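PDB 2RAA: pyruvate synthase subunit PorC from Thermotoga maritima MSB8, which forms the gamma chain of a four-subunit pyruvate synthase, which oxidises pyruvate with coenzyme A to acetyl-CoA and carbon dioxide while reducing ferredoxin. Local coordinates for residues A[168-173]-A[188-193]. Residues are numbered along the deposited sequence; the frame is centred on the assembly and turned at random.
Sequences AIEKRI and ANKRAL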
loop_
_atom_site.group_PDB
_atom_site.type_symbol
_atom_site.label_atom_id
_atom_site.label_comp_id
_atom_site.label_asym_id
_atom_site.label_seq_id
_atom_site.Cartn_x
_atom_site.Cartn_y
_atom_site.Cartn_z
ATOM N N ALA A 168 4.802 -11.576 -8.887
ATOM C CA ALA A 168 4.510 -12.304 -7.639
ATOM C C ALA A 168 3.121 -11.961 -7.057
ATOM O O ALA A 168 2.455 -12.810 -6.478
ATOM C CB ALA A 168 5.586 -12.033 -6.605
ATOM N N ILE A 169 2.715 -10.714 -7.199
ATOM C CA ILE A 169 1.417 -10.277 -6.698
ATOM C C ILE A 169 0.352 -10.697 -7.658
ATOM O O ILE A 169 -0.713 -11.095 -7.247
ATOM C CB ILE A 169 1.386 -8.776 -6.392
ATOM C CG1 ILE A 169 2.333 -8.523 -5.221
ATOM C CG2 ILE A 169 -0.074 -8.290 -6.012
ATOM C CD1 ILE A 169 2.530 -7.121 -4.938
ATOM N N GLU A 170 0.669 -10.685 -8.942
ATOM C CA GLU A 170 -0.247 -11.178 -9.919
ATOM C C GLU A 170 -0.516 -12.654 -9.704
ATOM O O GLU A 170 -1.671 -13.073 -9.742
ATOM C CB GLU A 170 0.287 -10.905 -11.310
ATOM C CG GLU A 170 0.311 -9.412 -11.641
ATOM C CD GLU A 170 0.864 -9.113 -13.034
ATOM O OE1 GLU A 170 1.093 -10.077 -13.809
ATOM O OE2 GLU A 170 1.061 -7.912 -13.346
ATOM N N LYS A 171 0.530 -13.444 -9.467
ATOM C CA LYS A 171 0.368 -14.892 -9.188
ATOM C C LYS A 171 -0.590 -15.069 -8.002
ATOM O O LYS A 171 -1.504 -15.897 -8.030
ATOM C CB LYS A 171 1.723 -15.606 -8.932
ATOM C CG LYS A 171 2.506 -16.015 -10.222
ATOM N N ARG A 172 -0.388 -14.249 -6.980
ATOM C CA ARG A 172 -1.281 -14.206 -5.832
ATOM C C ARG A 172 -2.706 -13.773 -6.164
ATOM O O ARG A 172 -3.664 -14.335 -5.630
ATOM C CB ARG A 172 -0.664 -13.334 -4.717
ATOM C CG ARG A 172 0.021 -14.200 -3.687
ATOM C CD ARG A 172 -1.071 -14.706 -2.762
ATOM N NE ARG A 172 -0.992 -16.120 -2.431
ATOM C CZ ARG A 172 -1.946 -16.756 -1.746
ATOM N NH1 ARG A 172 -3.045 -16.110 -1.315
ATOM N NH2 ARG A 172 -1.815 -18.043 -1.486
ATOM N N ILE A 173 -2.868 -12.789 -7.043
ATOM C CA ILE A 173 -4.216 -12.421 -7.499
ATOM C C ILE A 173 -4.870 -13.631 -8.168
ATOM O O ILE A 173 -6.023 -13.927 -7.887
ATOM C CB ILE A 173 -4.200 -11.178 -8.417
ATOM C CG1 ILE A 173 -3.848 -9.929 -7.594
ATOM C CG2 ILE A 173 -5.553 -10.972 -9.089
ATOM C CD1 ILE A 173 -3.651 -8.673 -8.450
ATOM N N ALA A 188 -9.230 -8.160 -14.403
ATOM C CA ALA A 188 -9.586 -6.810 -13.999
ATOM C C ALA A 188 -8.754 -6.417 -12.795
ATOM O O ALA A 188 -8.260 -5.283 -12.713
ATOM C CB ALA A 188 -11.077 -6.717 -13.675
ATOM N N ASN A 189 -8.596 -7.352 -11.861
ATOM C CA ASN A 189 -7.815 -7.058 -10.666
ATOM C C ASN A 189 -6.327 -6.891 -10.995
ATOM O O ASN A 189 -5.606 -6.098 -10.351
ATOM C CB ASN A 189 -8.028 -8.125 -9.594
ATOM C CG ASN A 189 -9.353 -7.970 -8.875
ATOM O OD1 ASN A 189 -9.402 -7.447 -7.759
ATOM N ND2 ASN A 189 -10.444 -8.400 -9.518
ATOM N N LYS A 190 -5.855 -7.621 -11.999
ATOM C CA LYS A 190 -4.436 -7.535 -12.371
ATOM C C LYS A 190 -4.198 -6.221 -13.062
ATOM O O LYS A 190 -3.140 -5.630 -12.897
ATOM C CB LYS A 190 -3.971 -8.715 -13.259
ATOM C CG LYS A 190 -4.380 -10.102 -12.696
ATOM C CD LYS A 190 -3.341 -11.203 -12.826
ATOM C CE LYS A 190 -3.384 -11.948 -14.131
ATOM N NZ LYS A 190 -2.464 -13.125 -14.024
ATOM N N ARG A 191 -5.178 -5.770 -13.850
ATOM C CA ARG A 191 -5.085 -4.457 -14.478
ATOM C C ARG A 191 -5.060 -3.370 -13.424
ATOM O O ARG A 191 -4.357 -2.397 -13.562
ATOM C CB ARG A 191 -6.252 -4.196 -15.398
ATOM C CG ARG A 191 -6.179 -4.922 -16.704
ATOM C CD ARG A 191 -7.210 -4.349 -17.675
ATOM N NE ARG A 191 -8.574 -4.820 -17.417
ATOM C CZ ARG A 191 -9.048 -5.986 -17.847
ATOM N NH1 ARG A 191 -8.272 -6.813 -18.540
ATOM N NH2 ARG A 191 -10.298 -6.337 -17.575
ATOM N N ALA A 192 -5.857 -3.524 -12.384
ATOM C CA ALA A 192 -5.882 -2.538 -11.304
ATOM C C ALA A 192 -4.493 -2.471 -10.657
ATOM O O ALA A 192 -3.976 -1.389 -10.387
ATOM C CB ALA A 192 -6.986 -2.878 -10.291
ATOM N N LEU A 193 -3.851 -3.626 -10.470
ATOM C CA LEU A 193 -2.516 -3.647 -9.875
ATOM C C LEU A 193 -1.518 -2.955 -10.816
ATOM O O LEU A 193 -0.826 -2.049 -10.403
ATOM C CB LEU A 193 -2.085 -5.069 -9.521
ATOM C CG LEU A 193 -0.659 -5.217 -8.964
ATOM C CD1 LEU A 193 -0.542 -4.908 -7.437
ATOM C CD2 LEU A 193 -0.195 -6.601 -9.271
#
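Leu193 reaches across to Ile169, Glu170 and Ile173, and carbon-to-carbon contacts, several of them from the aliphatic parts of polar residues, make up most of the interface. Its CG stands anti to the backbone N (chi1 177°), which carries both methyls over to the facing helix. There Leu193 CD2 lies 3.7 Å from Ile169 CG2, and Leu193 CD1 meets the same methyl, the two side chains crossing at about a right angle. Leu193 CD2 also touches Glu170 CG at 3.7 Å, so it sits beside both the isoleucine branch and the aliphatic part of the glutamate.

The CB of Ile173 is directed toward helix 183-199, and the residue uses its two branches separately. Ile173 CG2 packs on Asn189 CB at 3.8 Å and also touches Lys190 CG, while Ile173 CD1 lies 3.8 Å from the backbone atom Asn189 O and, more loosely, against Leu193 CB.

The polar residues contribute chiefly their carbon chains. The Lys190 chain, kinked in its middle, lays Lys190 CD 3.9 Å from Glu170 CB. Glu170 OE1 and Lys190 NZ remain 4.7 Å apart, too far for a salt bridge; the Lys190-Glu174 salt bridge and a weak, long Glu170-Arg194 ion pair both span the two helices instead. Asn189, by contrast, turns its amide to its own helix, ND2 bonding to Val185 O.

The segment axes approach to 9.9 Å at 155° between their N-to-C directions, as expected of a nearly antiparallel helical hairpin. Helices 166-176 and 183-199 thus pair at the periphery of this alpha/beta subunit. Inward, Ile169 and Leu193 both meet Leu154 of helix 150-161, and Ile169 and Ile173 rest respectively on Ala42 and Met38 of helix 32-45; helix 183-199 then leads into edge strand 201-202 of the mixed sheet.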